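Local coordinates for protein endo-1,4-beta-xylanase (Pseudoalteromonas haloplanktis, PDB 1H12) that hydrolyses internal beta-1,4 linkages of xylan as a cold-adapted family 8 glycoside hydrolase, and probably has activity on cellulose-like beta-glucans as well, at residues D73-E78 and A105-P110; N238-V243 and R284-V289. All coordinates share one frame; numbering follows the deposited sequence.

Contact 1: D73-E78 and A105-P110; sequences DDIRTE and AYQKNP
Gln107 carries its side of this contact alone, laying its terminal amide against Ile75, Arg76 and Thr77 where a short strand runs into a helix. The methyl CG2 of Thr77 sits above the amide, 3.7 Å from Gln107 NE2 and almost as near to Gln107 CD, while CG2 of Ile75 approaches the same nitrogen more loosely. Gln107 NE2 also lies 3.5 Å from Arg76 O, but no direct hydrogen bond joins the segments; NE2 instead donates to a water at 2.8 Å, and that water donates to Ile75 O, also at 2.8 Å. With CG beside the backbone N (chi1 -67°) and the chain extended beyond it, Gln107 spans the distance from its helix end to the strand. Were Gln107 cut back to an alanine, the bridging water would probably lose its amide donor and a gap would open beside the Thr77 methyl. Arg76, at the N-cap position, turns its guanidinium the other way and grips Asp74 side-on in a salt bridge, NE donating to OD1 (2.8 Å, 175°) and NH2 to OD2. Backbone bonds pair Asp74 with Ala66 and Ile75 with Leu126, making strand 74-76 the middle one of an antiparallel sheet. The water and the amide thus join that sheet, at the start of helix 77-89, to the C-terminal end of helix 93-107 in the family's (alpha/alpha)6 barrel.

Contact 2: N238-V243 and R284-V289; sequences NHFTKV and RVIMNV
Val285 and Val289, one helical turn apart and joined by the backbone bond from Val289 N to Val285 O (2.9 Å), hold their methyls out to Phe240, whose ring makes all the close contacts from the other side. Nothing polar crosses the contact. The ring reaches over with its far end: CZ lies 3.6 Å from Val285 CG1, and CE2 of Phe240 is nearly as close to the same methyl. CE2 also meets CG2 of Val289 at 4.0 Å, while CZ finds CG2 of Ile286 at 3.9 Å. All three methyls come at the ring obliquely, grouped about its outer end. Val285 turns CG1 anti to its backbone N (chi1 178°), bringing that branch to Phe240. In Ile286 the longer branch, CG1, stands between the backbone N and the carbonyl carbon (chi1 66°) and leads away, so that the short CG2 methyl does the touching. The axes of the two short helical segments stay 13.1 Å apart and run at 130° to each other, a separation too wide for backbones to approach and bridged by the length of the aromatic side chain. Next to Phe240, the buried His239 ring has one face covered by Val243 CG1, and both its nitrogens are satisfied: ND1 bonds to Gly260 O and NE2 to Thr253 N, which fixes the rotation of the imidazole. Helix 300-318 packs against both partners, with Ala305 touching Phe240, Val306 meeting Val289 and Leu310 meeting Ile286. Asn348 and Ala351 of helix 342-351 also border Ile286, and the C-terminal part of helix 219-243 thereby joins helix 283-296 in an apolar core within the (alpha/alpha)6 barrel characteristic of family 8 glycoside hydrolases.

Both contacts are buried, yet they lie on opposite sides of the chain's centre, about 28 Å apart between their own centres, and share no helix or strand. Contact 1 connects a sheet to helical elements through an amide, a water and a backbone carbonyl; contact 2 is helix against helix and wholly apolar across its interface. Each rests on one side chain from one partner, an amide in the first and an aromatic ring, across a wider gap, in the second. Their segments nevertheless meet at their ends: Glu78 OE2 forms a salt bridge with Arg284 NH2 (3.2 Å), the same nitrogen that pairs with Asp144, so charged groups tie the start of helix 77-89 to helix 283-296.

Contact 1: D73-E78 and A105-P110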
loop_
_atom_site.group_PDB
_atom_site.type_symbol
_atom_site.label_atom_id
_atom_site.label_comp_id
_atom_site.label_asym_id
_atom_site.label_seq_id
_atom_site.Cartn_x
_atom_site.Cartn_y
_atom_site.Cartn_z
ATOM N N ASP A 73 14.913 2.156 15.136
ATOM C CA ASP A 73 13.703 1.443 14.750
ATOM C C ASP A 73 12.472 2.245 15.209
ATOM O O ASP A 73 12.467 2.832 16.304
ATOM C CB ASP A 73 13.649 0.088 15.451
ATOM C CG ASP A 73 14.744 -0.866 15.031
ATOM O OD1 ASP A 73 15.439 -0.605 14.029
ATOM O OD2 ASP A 73 14.859 -1.902 15.706
ATOM N N ASP A 74 11.418 2.215 14.425
ATOM C CA ASP A 74 10.173 2.853 14.795
ATOM C C ASP A 74 9.014 1.988 14.336
ATOM O O ASP A 74 9.226 0.854 13.913
ATOM C CB ASP A 74 10.148 4.308 14.353
ATOM C CG ASP A 74 10.231 4.521 12.860
ATOM O OD1 ASP A 74 9.721 3.703 12.105
ATOM O OD2 ASP A 74 10.806 5.554 12.393
ATOM N N ILE A 75 7.799 2.499 14.510
ATOM C CA ILE A 75 6.594 1.701 14.256
ATOM C C ILE A 75 5.660 2.620 13.467
ATOM O O ILE A 75 5.399 3.747 13.905
ATOM C CB ILE A 75 5.936 1.265 15.576
ATOM C CG1 ILE A 75 6.961 0.568 16.477
ATOM C CG2 ILE A 75 4.726 0.426 15.286
ATOM C CD1 ILE A 75 6.438 0.285 17.865
ATOM N N ARG A 76 5.197 2.162 12.310
ATOM C CA ARG A 76 4.469 2.997 11.363
ATOM C C ARG A 76 3.080 2.439 11.083
ATOM O O ARG A 76 2.832 1.232 11.059
ATOM C CB ARG A 76 5.284 3.120 10.077
ATOM C CG ARG A 76 6.595 3.841 10.317
ATOM C CD ARG A 76 7.511 3.969 9.138
ATOM N NE ARG A 76 8.759 4.564 9.611
ATOM C CZ ARG A 76 9.509 5.410 8.947
ATOM N NH1 ARG A 76 9.257 5.730 7.669
ATOM N NH2 ARG A 76 10.579 5.898 9.570
ATOM N N THR A 77 2.142 3.323 10.812
ATOM C CA THR A 77 0.791 2.936 10.472
ATOM C C THR A 77 0.706 2.216 9.135
ATOM O O THR A 77 -0.106 1.284 9.003
ATOM C CB THR A 77 -0.208 4.092 10.530
ATOM O OG1 THR A 77 0.303 5.170 9.729
ATOM C CG2 THR A 77 -0.442 4.524 11.941
ATOM N N GLU A 78 1.496 2.608 8.144
ATOM C CA GLU A 78 1.492 1.898 6.880
ATOM C C GLU A 78 1.824 0.426 7.093
ATOM O O GLU A 78 1.072 -0.464 6.723
ATOM C CB GLU A 78 2.425 2.568 5.887
ATOM C CG GLU A 78 1.776 3.793 5.253
ATOM C CD GLU A 78 2.730 4.654 4.418
ATOM O OE1 GLU A 78 3.951 4.407 4.427
ATOM O OE2 GLU A 78 2.241 5.613 3.742
ATOM N N ALA A 105 -5.058 0.757 20.395
ATOM C CA ALA A 105 -4.630 1.193 21.714
ATOM C C ALA A 105 -3.570 2.289 21.646
ATOM O O ALA A 105 -3.605 3.213 22.461
ATOM C CB ALA A 105 -4.053 0.035 22.511
ATOM N N TYR A 106 -2.608 2.140 20.753
ATOM C CA TYR A 106 -1.383 2.914 20.824
ATOM C C TYR A 106 -1.169 3.876 19.653
ATOM O O TYR A 106 -0.524 4.910 19.836
ATOM C CB TYR A 106 -0.184 1.977 20.972
ATOM C CG TYR A 106 -0.269 1.037 22.119
ATOM C CD1 TYR A 106 -0.431 1.487 23.416
ATOM C CD2 TYR A 106 -0.209 -0.335 21.951
ATOM C CE1 TYR A 106 -0.516 0.619 24.487
ATOM C CE2 TYR A 106 -0.305 -1.200 23.008
ATOM C CZ TYR A 106 -0.481 -0.718 24.280
ATOM O OH TYR A 106 -0.558 -1.615 25.333
ATOM N N GLN A 107 -1.646 3.547 18.454
ATOM C CA GLN A 107 -1.535 4.457 17.329
ATOM C C GLN A 107 -2.635 5.491 17.275
ATOM O O GLN A 107 -2.405 6.637 16.868
ATOM C CB GLN A 107 -1.400 3.683 16.003
ATOM C CG GLN A 107 -0.104 2.930 15.902
ATOM C CD GLN A 107 -0.033 1.964 14.712
ATOM O OE1 GLN A 107 -0.993 1.249 14.428
ATOM N NE2 GLN A 107 1.133 1.912 14.067
ATOM N N LYS A 108 -3.857 5.118 17.653
ATOM C CA LYS A 108 -4.988 6.025 17.539
ATOM C C LYS A 108 -4.787 7.249 18.418
ATOM O O LYS A 108 -4.599 7.108 19.649
ATOM C CB LYS A 108 -6.266 5.314 17.945
ATOM C CG LYS A 108 -7.488 6.141 17.718
ATOM C CD LYS A 108 -8.750 5.486 18.332
ATOM C CE LYS A 108 -9.885 6.463 18.421
ATOM N NZ LYS A 108 -11.045 5.870 19.113
ATOM N N ASN A 109 -4.948 8.430 17.876
ATOM C CA ASN A 109 -5.018 9.659 18.684
ATOM C C ASN A 109 -6.412 9.744 19.284
ATOM O O ASN A 109 -7.426 9.457 18.630
ATOM C CB ASN A 109 -4.774 10.888 17.821
ATOM C CG ASN A 109 -3.380 11.000 17.270
ATOM O OD1 ASN A 109 -3.214 11.323 16.030
ATOM N ND2 ASN A 109 -2.387 10.853 18.064
ATOM N N PRO A 110 -6.517 10.187 20.547
ATOM C CA PRO A 110 -7.810 10.225 21.188
ATOM C C PRO A 110 -8.842 11.056 20.467
ATOM O O PRO A 110 -8.526 12.078 19.840
ATOM C CB PRO A 110 -7.517 10.830 22.573
ATOM C CG PRO A 110 -6.174 11.200 22.559
ATOM C CD PRO A 110 -5.446 10.586 21.420
HETATM O O HOH W 1 2.634 4.318 14.170
#

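Contact 2: N238-V243 and R284-V289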
loop_
_atom_site.group_PDB
_atom_site.type_symbol
_atom_site.label_atom_id
_atom_site.label_comp_id
_atom_site.label_asym_id
_atom_site.label_seq_id
_atom_site.Cartn_x
_atom_site.Cartn_y
_atom_site.Cartn_z
ATOM N N ASN A 238 -4.977 11.733 -14.703
ATOM C CA ASN A 238 -4.398 13.061 -14.906
ATOM C C ASN A 238 -2.920 13.078 -14.558
ATOM O O ASN A 238 -2.116 13.692 -15.262
ATOM C CB ASN A 238 -5.170 14.100 -14.098
ATOM C CG ASN A 238 -6.545 14.412 -14.648
ATOM O OD1 ASN A 238 -6.848 14.097 -15.815
ATOM N ND2 ASN A 238 -7.384 15.075 -13.817
ATOM N N HIS A 239 -2.562 12.450 -13.433
ATOM C CA HIS A 239 -1.159 12.391 -13.042
ATOM C C HIS A 239 -0.332 11.690 -14.096
ATOM O O HIS A 239 0.747 12.174 -14.470
ATOM C CB HIS A 239 -1.063 11.671 -11.692
ATOM C CG HIS A 239 0.302 11.725 -11.073
ATOM N ND1 HIS A 239 0.902 12.896 -10.697
ATOM C CD2 HIS A 239 1.183 10.744 -10.792
ATOM C CE1 HIS A 239 2.110 12.592 -10.174
ATOM N NE2 HIS A 239 2.313 11.292 -10.231
ATOM N N PHE A 240 -0.808 10.570 -14.588
ATOM C CA PHE A 240 -0.083 9.848 -15.623
ATOM C C PHE A 240 0.029 10.632 -16.910
ATOM O O PHE A 240 1.035 10.528 -17.608
ATOM C CB PHE A 240 -0.599 8.416 -15.788
ATOM C CG PHE A 240 -0.020 7.489 -14.756
ATOM C CD1 PHE A 240 1.283 7.070 -14.878
ATOM C CD2 PHE A 240 -0.766 7.047 -13.639
ATOM C CE1 PHE A 240 1.858 6.248 -13.935
ATOM C CE2 PHE A 240 -0.194 6.223 -12.709
ATOM C CZ PHE A 240 1.120 5.841 -12.853
ATOM N N THR A 241 -0.971 11.410 -17.265
ATOM C CA THR A 241 -0.864 12.306 -18.415
ATOM C C THR A 241 0.234 13.329 -18.167
ATOM O O THR A 241 1.042 13.597 -19.045
ATOM C CB THR A 241 -2.209 12.982 -18.669
ATOM O OG1 THR A 241 -3.208 12.001 -19.001
ATOM C CG2 THR A 241 -2.132 14.013 -19.819
ATOM N N LYS A 242 0.258 13.909 -17.001
ATOM C CA LYS A 242 1.213 14.956 -16.669
ATOM C C LYS A 242 2.623 14.449 -16.568
ATOM O O LYS A 242 3.547 15.206 -16.884
ATOM C CB LYS A 242 0.811 15.704 -15.400
ATOM C CG LYS A 242 -0.508 16.463 -15.524
ATOM C CD LYS A 242 -0.384 17.733 -15.797
ATOM C CE LYS A 242 -1.726 18.547 -15.459
ATOM N NZ LYS A 242 -1.112 19.937 -15.408
ATOM N N VAL A 243 2.833 13.186 -16.177
ATOM C CA VAL A 243 4.197 12.662 -16.123
ATOM C C VAL A 243 4.668 11.998 -17.418
ATOM O O VAL A 243 5.807 11.578 -17.498
ATOM C CB VAL A 243 4.451 11.731 -14.917
ATOM C CG1 VAL A 243 4.197 12.455 -13.625
ATOM C CG2 VAL A 243 3.684 10.424 -14.997
ATOM N N ARG A 284 4.731 2.547 -5.166
ATOM C CA ARG A 284 3.478 1.832 -5.010
ATOM C C ARG A 284 2.420 2.230 -6.023
ATOM O O ARG A 284 1.413 1.537 -6.121
ATOM C CB ARG A 284 2.916 2.058 -3.572
ATOM C CG ARG A 284 3.845 1.569 -2.485
ATOM C CD ARG A 284 3.180 1.491 -1.130
ATOM N NE ARG A 284 2.667 2.736 -0.557
ATOM C CZ ARG A 284 3.380 3.589 0.154
ATOM N NH1 ARG A 284 4.677 3.483 0.232
ATOM N NH2 ARG A 284 2.784 4.526 0.812
ATOM N N VAL A 285 2.616 3.319 -6.733
ATOM C CA VAL A 285 1.577 3.790 -7.639
ATOM C C VAL A 285 1.240 2.754 -8.697
ATOM O O VAL A 285 0.064 2.403 -8.856
ATOM C CB VAL A 285 1.918 5.138 -8.256
ATOM C CG1 VAL A 285 0.842 5.568 -9.225
ATOM C CG2 VAL A 285 2.125 6.213 -7.198
ATOM N N ILE A 286 2.220 2.253 -9.451
ATOM C CA ILE A 286 1.852 1.291 -10.480
ATOM C C ILE A 286 1.412 -0.066 -9.895
ATOM O O ILE A 286 0.649 -0.784 -10.529
ATOM C CB ILE A 286 2.854 1.157 -11.615
ATOM C CG1 ILE A 286 4.213 0.562 -11.176
ATOM C CG2 ILE A 286 2.988 2.496 -12.348
ATOM C CD1 ILE A 286 5.138 0.251 -12.356
ATOM N N MET A 287 1.840 -0.374 -8.670
ATOM C CA MET A 287 1.268 -1.503 -7.947
ATOM C C MET A 287 -0.252 -1.296 -7.765
ATOM O O MET A 287 -1.034 -2.218 -8.017
ATOM C CB MET A 287 1.955 -1.649 -6.594
ATOM C CG MET A 287 1.520 -2.770 -5.753
ATOM S SD MET A 287 2.328 -2.759 -4.169
ATOM C CE MET A 287 1.869 -1.498 -3.305
ATOM N N ASN A 288 -0.627 -0.102 -7.325
ATOM C CA ASN A 288 -2.024 0.227 -7.137
ATOM C C ASN A 288 -2.799 0.206 -8.444
ATOM O O ASN A 288 -3.966 -0.173 -8.470
ATOM C CB ASN A 288 -2.164 1.588 -6.492
ATOM C CG ASN A 288 -1.621 1.682 -5.100
ATOM O OD1 ASN A 288 -1.510 0.667 -4.380
ATOM N ND2 ASN A 288 -1.313 2.902 -4.672
ATOM N N VAL A 289 -2.174 0.645 -9.532
ATOM C CA VAL A 289 -2.806 0.595 -10.858
ATOM C C VAL A 289 -3.059 -0.875 -11.249
ATOM O O VAL A 289 -4.130 -1.194 -11.756
ATOM C CB VAL A 289 -1.977 1.357 -11.889
ATOM C CG1 VAL A 289 -2.544 1.185 -13.289
ATOM C CG2 VAL A 289 -1.900 2.826 -11.554
#